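Local coordinates for p-47 protein (Clostridium botulinum, PDB 6EKT) that may belong to a progenitor toxin complex that shields botulinum neurotoxin in the host gut, and is built like the tubular lipid-binding (TULIP) proteins, at residues Asp114-Ile119 / Glu126-Phe131; Phe194-Tyr199 / Gly207-Leu212; Asn350-Phe355 / Gly396-Asn401; Asn402-Ile407 / Ser419-Val424. One frame throughout, in Å; residues are numbered along the deposited sequence.

Interaction 1: Asp114-Ile119 / Glu126-Phe131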
# COMPACT_ATOMS: atom_id res chain seq x y z
N ASP A 114 -0.88 7.25 18.29
CA ASP A 114 0.46 6.69 18.27
C ASP A 114 0.38 5.17 18.18
O ASP A 114 -0.68 4.59 18.45
CB ASP A 114 1.26 7.12 19.51
CG ASP A 114 2.00 8.43 19.29
OD1 ASP A 114 2.79 8.52 18.31
OD2 ASP A 114 1.77 9.38 20.07
N PHE A 115 1.48 4.55 17.78
CA PHE A 115 1.59 3.09 17.77
C PHE A 115 2.09 2.64 19.14
O PHE A 115 3.09 3.15 19.63
CB PHE A 115 2.51 2.62 16.65
CG PHE A 115 1.95 2.88 15.28
CD1 PHE A 115 2.18 4.09 14.62
CD2 PHE A 115 1.17 1.91 14.64
CE1 PHE A 115 1.66 4.33 13.35
CE2 PHE A 115 0.65 2.15 13.37
CZ PHE A 115 0.89 3.35 12.74
N PHE A 116 1.37 1.71 19.77
CA PHE A 116 1.68 1.23 21.11
C PHE A 116 2.17 -0.21 21.13
O PHE A 116 1.73 -1.02 20.31
CB PHE A 116 0.48 1.41 22.05
CG PHE A 116 0.22 2.85 22.39
CD1 PHE A 116 -0.61 3.64 21.58
CD2 PHE A 116 0.84 3.43 23.49
CE1 PHE A 116 -0.82 4.98 21.87
CE2 PHE A 116 0.63 4.77 23.80
CZ PHE A 116 -0.21 5.54 22.99
N ASN A 117 3.08 -0.49 22.06
CA ASN A 117 3.61 -1.85 22.28
C ASN A 117 2.64 -2.67 23.11
O ASN A 117 1.90 -2.14 23.95
CB ASN A 117 4.97 -1.82 23.01
CG ASN A 117 6.05 -1.09 22.23
OD1 ASN A 117 6.27 -1.34 21.04
ND2 ASN A 117 6.73 -0.17 22.89
N ASP A 118 2.66 -3.96 22.86
CA ASP A 118 2.00 -4.92 23.72
C ASP A 118 3.08 -5.72 24.45
O ASP A 118 3.89 -6.40 23.81
CB ASP A 118 1.10 -5.83 22.90
CG ASP A 118 0.25 -6.70 23.77
OD1 ASP A 118 0.78 -7.69 24.31
OD2 ASP A 118 -0.94 -6.36 23.95
N ILE A 119 3.07 -5.64 25.78
CA ILE A 119 4.15 -6.26 26.57
C ILE A 119 4.26 -7.77 26.48
O ILE A 119 5.34 -8.30 26.72
CB ILE A 119 4.16 -5.79 28.05
CG1 ILE A 119 2.85 -6.13 28.79
CG2 ILE A 119 4.51 -4.31 28.13
CD1 ILE A 119 2.90 -7.39 29.66
N GLU A 126 -0.28 -1.50 18.00
CA GLU A 126 -1.65 -1.03 17.83
C GLU A 126 -1.70 0.49 17.73
O GLU A 126 -1.10 1.18 18.54
CB GLU A 126 -2.51 -1.51 18.98
CG GLU A 126 -2.69 -3.02 19.01
CD GLU A 126 -3.33 -3.52 20.29
OE1 GLU A 126 -3.22 -2.85 21.34
OE2 GLU A 126 -3.93 -4.61 20.23
N LEU A 127 -2.40 0.99 16.71
CA LEU A 127 -2.64 2.41 16.53
C LEU A 127 -3.84 2.77 17.38
O LEU A 127 -4.95 2.24 17.16
CB LEU A 127 -2.85 2.75 15.04
CG LEU A 127 -3.07 4.21 14.61
CD1 LEU A 127 -1.85 5.07 14.86
CD2 LEU A 127 -3.49 4.25 13.14
N LYS A 128 -3.60 3.62 18.37
CA LYS A 128 -4.60 4.01 19.36
C LYS A 128 -4.48 5.52 19.64
O LYS A 128 -3.44 6.13 19.37
CB LYS A 128 -4.38 3.28 20.70
CG LYS A 128 -4.55 1.77 20.68
CD LYS A 128 -4.71 1.25 22.10
CE LYS A 128 -3.37 0.98 22.78
NZ LYS A 128 -3.59 0.30 24.08
N PHE A 129 -5.56 6.09 20.19
CA PHE A 129 -5.49 7.42 20.80
C PHE A 129 -4.36 7.53 21.82
O PHE A 129 -4.14 6.61 22.62
CB PHE A 129 -6.79 7.74 21.54
CG PHE A 129 -7.93 8.16 20.65
CD1 PHE A 129 -7.83 9.27 19.82
CD2 PHE A 129 -9.12 7.45 20.68
CE1 PHE A 129 -8.89 9.66 19.01
CE2 PHE A 129 -10.20 7.84 19.88
CZ PHE A 129 -10.08 8.96 19.06
N ASN A 130 -3.66 8.65 21.79
CA ASN A 130 -2.69 8.99 22.82
C ASN A 130 -3.08 10.33 23.45
O ASN A 130 -2.99 11.38 22.81
CB ASN A 130 -1.27 9.07 22.23
CG ASN A 130 -0.21 9.23 23.28
OD1 ASN A 130 -0.49 9.32 24.48
ND2 ASN A 130 1.03 9.30 22.84
N PHE A 131 -3.54 10.25 24.69
CA PHE A 131 -4.04 11.40 25.43
C PHE A 131 -2.90 12.25 25.99
O PHE A 131 -3.13 13.40 26.41
CB PHE A 131 -4.96 10.95 26.58
CG PHE A 131 -6.35 10.51 26.17
CD1 PHE A 131 -6.68 10.23 24.83
CD2 PHE A 131 -7.32 10.31 27.14
CE1 PHE A 131 -7.96 9.79 24.49
CE2 PHE A 131 -8.60 9.87 26.81
CZ PHE A 131 -8.92 9.61 25.48
O HOH W 1 -3.01 -6.45 21.74
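The antiparallel hairpin of strands 108-118 and 124-141 brings D114, F115 and F116 against E126, L127 and K128. D114 and K128 exchange two backbone bonds, D114 N to K128 O at 3.0 Å and K128 N to D114 O at 3.1 Å. F116 and E126 form the next hydrogen-bonded pair, with F116 N 2.8 Å from E126 O.

Between them sits the non-hydrogen-bonded pair F115-L127. With CG anti to the backbone N (chi1 -178°), L127 holds methyl CD1 over the centre of the F115 ring in a CH-pi contact, 3.9 Å from the centroid. The hairpin belongs to the N-terminal domain, which folds much like OrfX2; F115 and L127 also pack on I211 of strand 208-214.

On the other face F116 lies across the K128 chain at about a right angle, CD1 3.9 Å from K128 CB, with its ring edge toward K128 O. F116 CZ reaches N130 CG at 3.7 Å, the amide plane turned 76° from the ring. N130 ND2 donates to D114 OD2 at 2.9 Å, a nearly straight bond (169°) on the anti side of the carboxylate. Nearer the turn, one water donates to both D118 OD2 and E126 OE2.

Interaction 2: Phe194-Tyr199 / Gly207-Leu212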
# COMPACT_ATOMS: atom_id res chain seq x y z
N PHE A 194 7.18 3.26 10.62
CA PHE A 194 5.82 3.57 10.21
C PHE A 194 5.32 4.85 10.86
O PHE A 194 5.75 5.20 11.96
CB PHE A 194 4.86 2.38 10.48
CG PHE A 194 5.24 1.55 11.68
CD1 PHE A 194 4.80 1.90 12.95
CD2 PHE A 194 6.04 0.40 11.54
CE1 PHE A 194 5.15 1.13 14.06
CE2 PHE A 194 6.39 -0.37 12.65
CZ PHE A 194 5.95 -0.01 13.91
N LYS A 195 4.42 5.53 10.15
CA LYS A 195 3.85 6.82 10.54
C LYS A 195 2.36 6.82 10.25
O LYS A 195 1.93 6.25 9.24
CB LYS A 195 4.49 7.93 9.70
CG LYS A 195 4.57 9.29 10.40
CD LYS A 195 4.87 10.45 9.45
CE LYS A 195 6.17 10.23 8.69
NZ LYS A 195 6.85 11.44 8.15
N PHE A 196 1.58 7.48 11.10
CA PHE A 196 0.16 7.76 10.82
C PHE A 196 -0.04 9.15 10.22
O PHE A 196 0.58 10.12 10.68
CB PHE A 196 -0.72 7.60 12.08
CG PHE A 196 -2.07 8.25 11.94
CD1 PHE A 196 -3.05 7.66 11.13
CD2 PHE A 196 -2.35 9.48 12.55
CE1 PHE A 196 -4.30 8.27 10.95
CE2 PHE A 196 -3.59 10.10 12.37
CZ PHE A 196 -4.56 9.49 11.57
N VAL A 197 -0.92 9.27 9.21
CA VAL A 197 -1.24 10.56 8.59
C VAL A 197 -2.71 10.58 8.25
O VAL A 197 -3.21 9.62 7.66
CB VAL A 197 -0.44 10.78 7.27
CG1 VAL A 197 -0.68 12.18 6.71
CG2 VAL A 197 1.04 10.62 7.50
N TYR A 198 -3.41 11.67 8.61
CA TYR A 198 -4.82 11.86 8.21
C TYR A 198 -4.86 12.68 6.94
O TYR A 198 -4.09 13.62 6.82
CB TYR A 198 -5.64 12.58 9.31
CG TYR A 198 -7.13 12.60 9.01
CD1 TYR A 198 -7.71 13.64 8.26
CD2 TYR A 198 -7.94 11.56 9.42
CE1 TYR A 198 -9.07 13.64 7.98
CE2 TYR A 198 -9.30 11.54 9.14
CZ TYR A 198 -9.86 12.58 8.43
OH TYR A 198 -11.20 12.52 8.15
N TYR A 199 -5.75 12.35 6.01
CA TYR A 199 -5.82 13.01 4.71
C TYR A 199 -7.25 13.42 4.38
O TYR A 199 -8.17 12.61 4.54
CB TYR A 199 -5.29 12.07 3.60
CG TYR A 199 -5.39 12.60 2.18
CD1 TYR A 199 -6.55 12.38 1.41
CD2 TYR A 199 -4.33 13.31 1.59
CE1 TYR A 199 -6.66 12.85 0.11
CE2 TYR A 199 -4.44 13.80 0.28
CZ TYR A 199 -5.60 13.56 -0.46
OH TYR A 199 -5.72 14.01 -1.75
N GLY A 207 -13.02 11.28 4.62
CA GLY A 207 -11.64 11.50 5.07
C GLY A 207 -10.93 10.16 5.17
O GLY A 207 -11.59 9.11 5.33
N TYR A 208 -9.60 10.19 5.03
CA TYR A 208 -8.78 8.96 4.99
C TYR A 208 -7.75 8.89 6.11
O TYR A 208 -7.06 9.88 6.41
CB TYR A 208 -8.07 8.82 3.62
CG TYR A 208 -8.94 8.95 2.36
CD1 TYR A 208 -10.27 8.52 2.34
CD2 TYR A 208 -8.40 9.47 1.17
CE1 TYR A 208 -11.05 8.62 1.18
CE2 TYR A 208 -9.17 9.57 0.01
CZ TYR A 208 -10.50 9.15 0.03
OH TYR A 208 -11.29 9.23 -1.09
N LEU A 209 -7.67 7.73 6.76
CA LEU A 209 -6.59 7.43 7.71
C LEU A 209 -5.57 6.61 6.95
O LEU A 209 -5.93 5.62 6.27
CB LEU A 209 -7.09 6.62 8.92
CG LEU A 209 -7.88 7.34 10.04
CD1 LEU A 209 -9.29 7.63 9.58
CD2 LEU A 209 -7.95 6.49 11.30
N PHE A 210 -4.30 7.01 7.05
CA PHE A 210 -3.21 6.33 6.35
C PHE A 210 -2.13 5.90 7.31
O PHE A 210 -1.86 6.59 8.29
CB PHE A 210 -2.60 7.23 5.28
CG PHE A 210 -3.41 7.33 4.02
CD1 PHE A 210 -3.50 6.24 3.14
CD2 PHE A 210 -4.06 8.52 3.68
CE1 PHE A 210 -4.25 6.33 1.97
CE2 PHE A 210 -4.80 8.63 2.50
CZ PHE A 210 -4.90 7.53 1.64
N ILE A 211 -1.52 4.75 7.02
CA ILE A 211 -0.27 4.34 7.68
C ILE A 211 0.77 4.24 6.57
O ILE A 211 0.56 3.54 5.58
CB ILE A 211 -0.41 2.98 8.45
CG1 ILE A 211 -1.34 3.15 9.66
CG2 ILE A 211 0.95 2.43 8.88
CD1 ILE A 211 -1.88 1.84 10.24
N LEU A 212 1.87 4.97 6.74
CA LEU A 212 2.99 4.97 5.80
C LEU A 212 4.08 4.08 6.38
O LEU A 212 4.41 4.23 7.55
CB LEU A 212 3.52 6.40 5.64
CG LEU A 212 2.76 7.43 4.79
CD1 LEU A 212 1.26 7.46 4.99
CD2 LEU A 212 3.34 8.82 4.95
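Y199 and Y208 meet rim to rim, their planes nearly parallel (7° apart) and the side chains side by side, with Y199 CD1 3.5 Å from Y208 CD2; neither ring lies over the other. Y199 has a second neighbour in F210, whose ring presents its edge to the Y199 CB methylene, CE2 to CB 3.6 Å. Further along this face V197 CG2 touches L212 CD2 at 3.9 Å.

The opposite face carries F196, Y198, L209 and I211. L209 is shared by two rings: its CG meets the edge of F196 at CE1, 3.8 Å away, while its CD1 comes to Y198 CE2 at 3.9 Å. Y198 has CG anti to the backbone N (chi1 -171°), which lays the ring back across the neighbouring strand until one face rests above Y208 O and the hydroxyl reaches G207, with Y198 OH 3.3 Å from G207 CA. That hydroxyl is also hydrogen-bonded to N75 OD1.

Six backbone bonds set these positions, two for each of the pairs K195-L212, V197-F210 and Y199-Y208; the shorter ones include L212 N to K195 O at 2.8 Å. Outside the pair, L82 of strand 81-88 packs on F196, Y198 and L209, and W413 on L209 and I211, while V227 lies on F210 on the other face. Strand 208-214 also bonds to strand 29-34. This is a regular antiparallel beta hairpin, with strand 193-199 at the edge of a six-stranded sheet.

Interaction 3: Asn350-Phe355 / Gly396-Asn401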
# COMPACT_ATOMS: atom_id res chain seq x y z
N ASN A 350 -13.07 -13.13 -13.18
CA ASN A 350 -12.33 -14.34 -12.81
C ASN A 350 -11.15 -14.10 -11.87
O ASN A 350 -10.49 -15.05 -11.43
CB ASN A 350 -11.91 -15.14 -14.07
CG ASN A 350 -10.83 -14.45 -14.90
OD1 ASN A 350 -10.26 -13.42 -14.52
ND2 ASN A 350 -10.54 -15.04 -16.05
N LYS A 351 -10.88 -12.83 -11.56
CA LYS A 351 -9.87 -12.45 -10.56
C LYS A 351 -8.43 -12.76 -11.00
O LYS A 351 -7.55 -12.96 -10.17
CB LYS A 351 -10.19 -13.11 -9.18
CG LYS A 351 -11.16 -12.34 -8.28
CD LYS A 351 -12.53 -12.11 -8.89
CE LYS A 351 -13.45 -11.34 -7.96
NZ LYS A 351 -14.73 -11.15 -8.69
N LYS A 352 -8.21 -12.81 -12.31
CA LYS A 352 -6.86 -12.99 -12.83
C LYS A 352 -6.22 -11.63 -13.05
O LYS A 352 -6.86 -10.70 -13.56
CB LYS A 352 -6.83 -13.81 -14.13
CG LYS A 352 -7.23 -15.27 -13.99
CD LYS A 352 -6.91 -16.05 -15.27
CE LYS A 352 -7.63 -17.39 -15.28
NZ LYS A 352 -7.07 -18.25 -16.35
N ALA A 353 -4.96 -11.53 -12.64
CA ALA A 353 -4.11 -10.37 -12.86
C ALA A 353 -2.92 -10.87 -13.67
O ALA A 353 -2.21 -11.79 -13.25
CB ALA A 353 -3.63 -9.78 -11.56
N TYR A 354 -2.73 -10.26 -14.84
CA TYR A 354 -1.76 -10.75 -15.81
C TYR A 354 -1.25 -9.63 -16.69
O TYR A 354 -1.87 -8.55 -16.79
CB TYR A 354 -2.38 -11.90 -16.65
CG TYR A 354 -3.59 -11.49 -17.48
CD1 TYR A 354 -4.88 -11.49 -16.94
CD2 TYR A 354 -3.44 -11.11 -18.83
CE1 TYR A 354 -5.99 -11.12 -17.70
CE2 TYR A 354 -4.54 -10.73 -19.60
CZ TYR A 354 -5.81 -10.74 -19.03
OH TYR A 354 -6.88 -10.36 -19.81
N PHE A 355 -0.13 -9.91 -17.35
CA PHE A 355 0.40 -9.04 -18.36
C PHE A 355 0.10 -9.68 -19.73
O PHE A 355 0.46 -10.83 -19.97
CB PHE A 355 1.89 -8.83 -18.13
CG PHE A 355 2.20 -7.97 -16.93
CD1 PHE A 355 2.22 -6.58 -17.05
CD2 PHE A 355 2.44 -8.56 -15.68
CE1 PHE A 355 2.50 -5.80 -15.94
CE2 PHE A 355 2.73 -7.77 -14.57
CZ PHE A 355 2.76 -6.39 -14.71
N GLY A 396 4.10 -12.60 -22.08
CA GLY A 396 2.95 -12.40 -21.21
C GLY A 396 2.93 -13.44 -20.10
O GLY A 396 3.37 -14.56 -20.30
N PHE A 397 2.42 -13.07 -18.92
CA PHE A 397 2.41 -14.00 -17.77
C PHE A 397 1.40 -13.54 -16.72
O PHE A 397 0.98 -12.37 -16.73
CB PHE A 397 3.82 -14.12 -17.14
CG PHE A 397 4.38 -12.81 -16.62
CD1 PHE A 397 5.06 -11.93 -17.48
CD2 PHE A 397 4.22 -12.45 -15.28
CE1 PHE A 397 5.56 -10.73 -17.01
CE2 PHE A 397 4.73 -11.25 -14.81
CZ PHE A 397 5.39 -10.39 -15.67
N GLU A 398 1.03 -14.45 -15.82
CA GLU A 398 0.06 -14.19 -14.78
C GLU A 398 0.76 -13.93 -13.45
O GLU A 398 1.76 -14.58 -13.13
CB GLU A 398 -0.87 -15.40 -14.65
CG GLU A 398 -2.28 -15.11 -14.17
CD GLU A 398 -3.16 -16.36 -14.19
OE1 GLU A 398 -3.15 -17.10 -15.20
OE2 GLU A 398 -3.87 -16.60 -13.21
N LEU A 399 0.23 -12.98 -12.68
CA LEU A 399 0.62 -12.86 -11.29
C LEU A 399 -0.14 -13.89 -10.49
O LEU A 399 -1.21 -14.36 -10.91
CB LEU A 399 0.32 -11.46 -10.74
CG LEU A 399 0.92 -10.24 -11.45
CD1 LEU A 399 0.52 -8.99 -10.68
CD2 LEU A 399 2.44 -10.31 -11.58
N ILE A 400 0.41 -14.24 -9.33
CA ILE A 400 -0.32 -14.97 -8.31
C ILE A 400 -1.27 -13.97 -7.68
O ILE A 400 -0.83 -12.92 -7.15
CB ILE A 400 0.61 -15.53 -7.23
CG1 ILE A 400 1.58 -16.54 -7.83
CG2 ILE A 400 -0.19 -16.13 -6.06
CD1 ILE A 400 2.94 -16.49 -7.17
N ASN A 401 -2.56 -14.27 -7.73
CA ASN A 401 -3.52 -13.44 -7.04
C ASN A 401 -3.60 -13.89 -5.57
O ASN A 401 -4.33 -14.83 -5.26
CB ASN A 401 -4.90 -13.49 -7.74
CG ASN A 401 -5.96 -12.65 -7.02
OD1 ASN A 401 -5.85 -12.35 -5.84
ND2 ASN A 401 -7.01 -12.28 -7.75
O HOH W 2 -3.90 -13.64 -11.23
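K351 O takes the shortest polar bond of this contact, 2.6 Å from N401 ND2, with the N-H pointing straight at it (165°). The oxygen lies close to the amide plane of N401, and the donor is tilted somewhat from the carbonyl plane. N401 CG stands anti to the backbone N (chi1 179°), which carries the amide across to the turn at K351; its other end, OD1, accepts from F403 N, and both halves of the amide are thus tied down. The turn itself is shaped by N350, whose OD1 accepts from K352 N in an Asx turn.

Further on, L399 N donates to A353 O at 2.8 Å. A water joins the same two residues by another route, accepting from A353 N and donating to L399 O. F355 N then bonds F397 O, also at 2.8 Å and nearly straight. F355, F397 and L399 make the apolar part: the two rings lie side by side at an oblique 35°, CD2 of F355 over one face of the F397 ring and 3.5 Å from its CZ. L399 CD2 comes to the edge of the F355 ring, 3.9 Å from CE2, and F247 of helix 244-252 packs on both L399 and F355.

The extended chains of K352 and E398 pass each other, K352 CG 3.7 Å from E398 OE2. Their charged ends, NZ and OE1, stay 4.2 Å apart, beyond a salt bridge. Direct backbone bonds, one amide and one water thus tie the start of strand 352-368 to the short, weakly bonded strand 397-398 and the loop after it; the lysine-glutamate pair probably adds only a modest attraction.

Interaction 4: Asn402-Ile407 / Ser419-Val424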
# COMPACT_ATOMS: atom_id res chain seq x y z
N ASN A 402 -2.82 -13.24 -4.70
CA ASN A 402 -2.96 -13.40 -3.24
C ASN A 402 -3.37 -12.06 -2.59
O ASN A 402 -2.95 -11.75 -1.46
CB ASN A 402 -1.65 -13.92 -2.61
CG ASN A 402 -0.49 -12.94 -2.75
OD1 ASN A 402 -0.55 -11.98 -3.53
ND2 ASN A 402 0.57 -13.16 -1.99
N PHE A 403 -4.20 -11.30 -3.29
CA PHE A 403 -4.41 -9.88 -2.99
C PHE A 403 -5.20 -9.67 -1.69
O PHE A 403 -4.90 -8.73 -0.93
CB PHE A 403 -5.08 -9.17 -4.18
CG PHE A 403 -4.32 -9.34 -5.50
CD1 PHE A 403 -2.91 -9.37 -5.53
CD2 PHE A 403 -5.01 -9.41 -6.72
CE1 PHE A 403 -2.22 -9.51 -6.74
CE2 PHE A 403 -4.32 -9.54 -7.93
CZ PHE A 403 -2.93 -9.59 -7.93
N VAL A 404 -6.17 -10.55 -1.43
CA VAL A 404 -6.89 -10.54 -0.14
C VAL A 404 -5.88 -10.76 1.00
O VAL A 404 -5.90 -10.01 1.98
CB VAL A 404 -8.06 -11.56 -0.08
CG1 VAL A 404 -8.62 -11.71 1.33
CG2 VAL A 404 -9.17 -11.15 -1.03
N ASP A 405 -5.01 -11.76 0.85
CA ASP A 405 -3.94 -12.01 1.83
C ASP A 405 -3.01 -10.81 2.02
O ASP A 405 -2.67 -10.47 3.16
CB ASP A 405 -3.11 -13.26 1.49
CG ASP A 405 -3.92 -14.55 1.58
OD1 ASP A 405 -5.01 -14.58 2.19
OD2 ASP A 405 -3.46 -15.55 1.00
N LEU A 406 -2.61 -10.17 0.92
CA LEU A 406 -1.78 -8.97 1.02
C LEU A 406 -2.46 -7.89 1.85
O LEU A 406 -1.85 -7.32 2.77
CB LEU A 406 -1.38 -8.40 -0.37
CG LEU A 406 -0.47 -9.26 -1.26
CD1 LEU A 406 0.01 -8.44 -2.45
CD2 LEU A 406 0.73 -9.84 -0.53
N ILE A 407 -3.73 -7.64 1.56
CA ILE A 407 -4.42 -6.54 2.23
C ILE A 407 -4.72 -6.89 3.71
O ILE A 407 -4.91 -5.99 4.52
CB ILE A 407 -5.60 -6.01 1.36
CG1 ILE A 407 -5.88 -4.52 1.64
CG2 ILE A 407 -6.80 -6.94 1.44
CD1 ILE A 407 -6.81 -3.84 0.64
N SER A 419 -12.75 -9.35 3.14
CA SER A 419 -12.96 -10.54 2.31
C SER A 419 -13.03 -10.25 0.81
O SER A 419 -12.79 -11.15 -0.00
CB SER A 419 -14.21 -11.29 2.78
OG SER A 419 -15.36 -10.52 2.52
N GLN A 420 -13.36 -9.01 0.45
CA GLN A 420 -13.59 -8.66 -0.94
C GLN A 420 -12.65 -7.56 -1.46
O GLN A 420 -12.71 -6.40 -1.03
CB GLN A 420 -15.06 -8.30 -1.17
CG GLN A 420 -15.45 -8.19 -2.64
CD GLN A 420 -16.93 -8.38 -2.90
OE1 GLN A 420 -17.73 -8.57 -1.99
NE2 GLN A 420 -17.30 -8.33 -4.18
N VAL A 421 -11.79 -7.95 -2.40
CA VAL A 421 -11.00 -7.02 -3.19
C VAL A 421 -11.93 -6.51 -4.29
O VAL A 421 -12.62 -7.30 -4.94
CB VAL A 421 -9.76 -7.71 -3.80
CG1 VAL A 421 -9.15 -6.90 -4.93
CG2 VAL A 421 -8.71 -7.97 -2.72
N THR A 422 -11.92 -5.20 -4.50
CA THR A 422 -12.80 -4.56 -5.49
C THR A 422 -12.07 -4.11 -6.76
O THR A 422 -12.64 -4.16 -7.84
CB THR A 422 -13.53 -3.35 -4.88
OG1 THR A 422 -12.58 -2.50 -4.25
CG2 THR A 422 -14.57 -3.79 -3.86
N ASN A 423 -10.83 -3.66 -6.62
CA ASN A 423 -10.05 -3.16 -7.75
C ASN A 423 -8.56 -3.41 -7.54
O ASN A 423 -8.06 -3.38 -6.42
CB ASN A 423 -10.30 -1.66 -8.01
CG ASN A 423 -11.70 -1.36 -8.53
OD1 ASN A 423 -12.42 -0.55 -7.96
ND2 ASN A 423 -12.10 -2.02 -9.62
N VAL A 424 -7.86 -3.66 -8.64
CA VAL A 424 -6.42 -3.90 -8.64
C VAL A 424 -5.89 -3.09 -9.81
O VAL A 424 -6.29 -3.31 -10.96
CB VAL A 424 -6.08 -5.40 -8.81
CG1 VAL A 424 -4.58 -5.61 -8.89
CG2 VAL A 424 -6.66 -6.23 -7.68
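F403, the first residue of helix 403-409, reaches toward V421 and V424 of strand 421-426. Its CB comes first to V421, 4.1 Å from methyl CG2. At the ring, CD2 meets V424 CG2 at 3.7 Å, and CE2 lies beside both V424 methyls, 4.1 Å from CG1 and from CG2. The two side chains cross at about a right angle. F403 CG is anti to the carbonyl carbon (chi1 -55°), which puts it beside the backbone N and sends the ring to V424.

V404 makes the second half of the contact. Its CG2, anti to the carbonyl carbon, touches V421 CG2 at 3.6 Å, methyl against methyl, and comes within 3.8 Å of S419 O. The V421 methyl thus touches both F403 CB and V404 CG2, and also lies 3.8 Å from V404 N. The contact is entirely of van der Waals kind; within the helix L406 N bonds N402 O and I407 N bonds F403 O.

T422 and N423 both face Q433, a classic beta bulge, and V421 and V424, on either side of it, both point toward the helix. Helix 403-409 runs nearly at right angles to the strand (99°), the short axes 9.9 Å apart. M251 of helix 244-252 and I432 of strand 430-434 pack on F403, while F344 and Y346 of strand 329-347, in the long curled sheet, pack on V424, and Y346 on V421 as well.

Interactions 1 and 2 touch directly: the F115 and F194 rings meet edge to face, and F115 CZ lies 3.8 Å from I211 CG1, packing the 114-119/126-131 hairpin on the 194-199/207-212 hairpin. Interactions 3 and 4 also touch, with A353 CB 3.7 Å from F403 CZ; strand 397-398 leads into helix 403-409, and their centres are 13 Å apart. Interactions 2 and 4 do not touch, about 10 Å apart at their nearest atoms, but both reach the same six-stranded sheet, through 193-199 and 208-214 and through 421-426. Interactions 1 and 3 fall on opposite sides of the elongated molecule's centre, 38 Å apart between centres.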